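Local coordinates for methyltransferase (Pectobacterium atrosepticum SCRI1043, PDB 2P7H), which probably transfers a methyl group from S-adenosylmethionine to a substrate that is not identified here, at residues S51-F56 and I77-G82. Residues are numbered along the deposited sequence; the frame is centred on the assembly and turned at random.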
ATOM      1  N   SER C  51      31.085   5.206  11.645  1.00 24.66           N
ATOM      2  CA  SER C  51      31.553   5.604  10.333  1.00 23.88           C
ATOM      3  C   SER C  51      32.370   4.467   9.668  1.00 22.91           C
ATOM      4  O   SER C  51      32.655   4.489   8.449  1.00 25.62           O
ATOM      5  CB  SER C  51      32.365   6.895  10.471  1.00 25.56           C
ATOM      6  OG  SER C  51      33.355   6.760  11.490  1.00 27.27           O
ATOM      7  N   PHE C  52      32.688   3.465  10.480  1.00 25.52           N
ATOM      8  CA  PHE C  52      33.395   2.269  10.047  1.00 28.01           C
ATOM      9  C   PHE C  52      34.624   2.591   9.140  1.00 28.03           C
ATOM     10  O   PHE C  52      35.572   3.225   9.616  1.00 29.70           O
ATOM     11  CB  PHE C  52      32.380   1.274   9.447  1.00 30.21           C
ATOM     12  CG  PHE C  52      32.923  -0.118   9.304  1.00 33.44           C
ATOM     13  CD1 PHE C  52      33.470  -0.775  10.393  1.00 38.29           C
ATOM     14  CD2 PHE C  52      32.899  -0.764   8.084  1.00 41.23           C
ATOM     15  CE1 PHE C  52      33.984  -2.040  10.259  1.00 40.62           C
ATOM     16  CE2 PHE C  52      33.418  -2.030   7.950  1.00 39.90           C
ATOM     17  CZ  PHE C  52      33.957  -2.665   9.032  1.00 40.30           C
ATOM     18  N   LYS C  53      34.641   2.157   7.876  1.00 28.77           N
ATOM     19  CA  LYS C  53      35.842   2.284   7.037  1.00 28.87           C
ATOM     20  C   LYS C  53      35.796   3.519   6.175  1.00 28.89           C
ATOM     21  O   LYS C  53      36.611   3.685   5.302  1.00 28.30           O
ATOM     22  CB  LYS C  53      36.022   1.050   6.137  1.00 31.39           C
ATOM     23  CG  LYS C  53      36.252  -0.239   6.926  1.00 36.82           C
ATOM     24  CD  LYS C  53      37.273  -1.155   6.303  1.00 45.35           C
ATOM     25  CE  LYS C  53      36.726  -1.938   5.134  1.00 50.84           C
ATOM     26  NZ  LYS C  53      37.649  -3.088   4.878  1.00 51.04           N
ATOM     27  N   GLY C  54      34.827   4.391   6.401  1.00 27.68           N
ATOM     28  CA  GLY C  54      34.766   5.658   5.673  1.00 27.87           C
ATOM     29  C   GLY C  54      34.105   5.626   4.302  1.00 28.25           C
ATOM     30  O   GLY C  54      34.146   6.615   3.565  1.00 26.58           O
ATOM     31  N   ASP C  55      33.479   4.506   3.964  1.00 29.36           N
ATOM     32  CA  ASP C  55      32.830   4.351   2.655  1.00 30.00           C
ATOM     33  C   ASP C  55      31.706   5.356   2.471  1.00 29.93           C
ATOM     34  O   ASP C  55      31.576   5.936   1.397  1.00 30.01           O
ATOM     35  CB  ASP C  55      32.303   2.924   2.478  1.00 32.66           C
ATOM     36  CG  ASP C  55      33.414   1.878   2.550  1.00 38.56           C
ATOM     37  OD1 ASP C  55      34.328   1.923   1.708  1.00 45.47           O
ATOM     38  OD2 ASP C  55      33.399   1.034   3.474  1.00 49.54           O
ATOM     39  N   PHE C  56      30.921   5.614   3.520  1.00 26.67           N
ATOM     40  CA  PHE C  56      29.824   6.590   3.404  1.00 26.06           C
ATOM     41  C   PHE C  56      30.382   7.990   3.622  1.00 26.23           C
ATOM     42  O   PHE C  56      29.986   8.934   2.950  1.00 22.40           O
ATOM     43  CB  PHE C  56      28.713   6.284   4.412  1.00 28.24           C
ATOM     44  CG  PHE C  56      27.382   6.956   4.096  1.00 20.60           C
ATOM     45  CD1 PHE C  56      26.736   6.723   2.905  1.00 26.30           C
ATOM     46  CD2 PHE C  56      26.793   7.817   5.010  1.00 27.93           C
ATOM     47  CE1 PHE C  56      25.531   7.315   2.606  1.00 22.38           C
ATOM     48  CE2 PHE C  56      25.586   8.425   4.717  1.00 29.74           C
ATOM     49  CZ  PHE C  56      24.959   8.187   3.510  1.00 28.84           C
ATOM     50  N   ILE C  77      38.795   2.621  11.518  1.00 32.43           N
ATOM     51  CA  ILE C  77      39.118   4.043  11.602  1.00 34.07           C
ATOM     52  C   ILE C  77      40.432   4.326  10.870  1.00 34.12           C
ATOM     53  O   ILE C  77      40.515   5.254  10.072  1.00 33.92           O
ATOM     54  CB  ILE C  77      39.172   4.488  13.096  1.00 36.00           C
ATOM     55  CG1 ILE C  77      38.207   5.630  13.390  1.00 37.96           C
ATOM     56  CG2 ILE C  77      40.565   4.862  13.519  1.00 36.28           C
ATOM     57  CD1 ILE C  77      38.133   5.911  14.895  1.00 37.33           C
ATOM     58  N   SER C  78      41.444   3.496  11.111  1.00 34.56           N
ATOM     59  CA  SER C  78      42.711   3.633  10.421  1.00 35.65           C
ATOM     60  C   SER C  78      42.560   3.510   8.910  1.00 34.37           C
ATOM     61  O   SER C  78      43.175   4.265   8.166  1.00 34.00           O
ATOM     62  CB  SER C  78      43.702   2.590  10.947  1.00 37.98           C
ATOM     63  OG  SER C  78      43.787   2.661  12.366  1.00 45.92           O
ATOM     64  N   HIS C  79      41.728   2.580   8.457  1.00 35.38           N
ATOM     65  CA  HIS C  79      41.463   2.441   7.032  1.00 34.36           C
ATOM     66  C   HIS C  79      40.844   3.707   6.482  1.00 33.69           C
ATOM     67  O   HIS C  79      41.283   4.206   5.468  1.00 33.83           O
ATOM     68  CB  HIS C  79      40.567   1.243   6.742  1.00 34.32           C
ATOM     69  CG  HIS C  79      40.206   1.094   5.297  1.00 41.86           C
ATOM     70  ND1 HIS C  79      39.271   1.897   4.673  1.00 50.33           N
ATOM     71  CD2 HIS C  79      40.651   0.235   4.349  1.00 48.96           C
ATOM     72  CE1 HIS C  79      39.156   1.537   3.405  1.00 48.23           C
ATOM     73  NE2 HIS C  79      39.981   0.531   3.184  1.00 50.42           N
ATOM     74  N   ALA C  80      39.800   4.197   7.145  1.00 33.17           N
ATOM     75  CA  ALA C  80      39.163   5.458   6.799  1.00 32.76           C
ATOM     76  C   ALA C  80      40.185   6.574   6.643  1.00 35.68           C
ATOM     77  O   ALA C  80      40.241   7.238   5.614  1.00 34.56           O
ATOM     78  CB  ALA C  80      38.170   5.838   7.885  1.00 29.51           C
ATOM     79  N   GLN C  81      40.990   6.769   7.679  1.00 38.78           N
ATOM     80  CA  GLN C  81      41.938   7.891   7.746  1.00 42.87           C
ATOM     81  C   GLN C  81      42.895   7.927   6.545  1.00 44.08           C
ATOM     82  O   GLN C  81      43.298   8.999   6.085  1.00 44.94           O
ATOM     83  CB  GLN C  81      42.720   7.813   9.056  1.00 43.28           C
ATOM     84  CG  GLN C  81      42.863   9.129   9.764  1.00 49.51           C
ATOM     85  CD  GLN C  81      43.235   8.975  11.227  1.00 55.71           C
ATOM     86  OE1 GLN C  81      42.835   8.019  11.899  1.00 57.26           O
ATOM     87  NE2 GLN C  81      43.993   9.935  11.732  1.00 61.79           N
ATOM     88  N   GLY C  82      43.227   6.750   6.020  1.00 46.22           N
ATOM     89  CA  GLY C  82      44.065   6.629   4.833  1.00 47.43           C
ATOM     90  C   GLY C  82      43.384   6.874   3.488  1.00 48.81           C
ATOM     91  O   GLY C  82      44.072   6.984   2.478  1.00 50.97           O
TER
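K53 and H79 meet where the loop after strand 46-49 of this Rossmann-like methyltransferase domain passes helix 74-81. The loop probably corresponds to the glycine-rich turn that borders the S-adenosylmethionine pocket in relatives; S51 to G54 form a type II' turn, closed by G54 N to S51 O at 3.0 Å. Along K53, CB lies 3.7 Å from H79 ND1. CG, anti to the carbonyl carbon (chi1 -63°), sits over one face of the F52 ring, offset toward its rim. Bends at chi2 and chi3 then carry K53 CD over the imidazole, 4.0 Å from the centroid of the H79 ring and 18° off its normal, a CH-pi contact. K53 NZ ends 4.6 Å from H79 NE2, too far for a bond; were the histidine protonated, the two charges would probably disfavour each other. The same imidazole also reaches the loop backbone: H79 ND1 donates to K53 O at 3.3 Å, a long bond bent to 145° at the hydrogen, which uses a lone pair in the carbonyl plane. Together the bond and the CH-pi contact would restrain the turning of the ring. Deeper in, A80 faces the turn, its CB 3.9 Å from G54 N, while F52 N is hydrogen-bonded to E71 OE1, at the end of strand 67-71. K53 O has a second neighbour, A80 CA at 3.4 Å, in a CA-H...O contact.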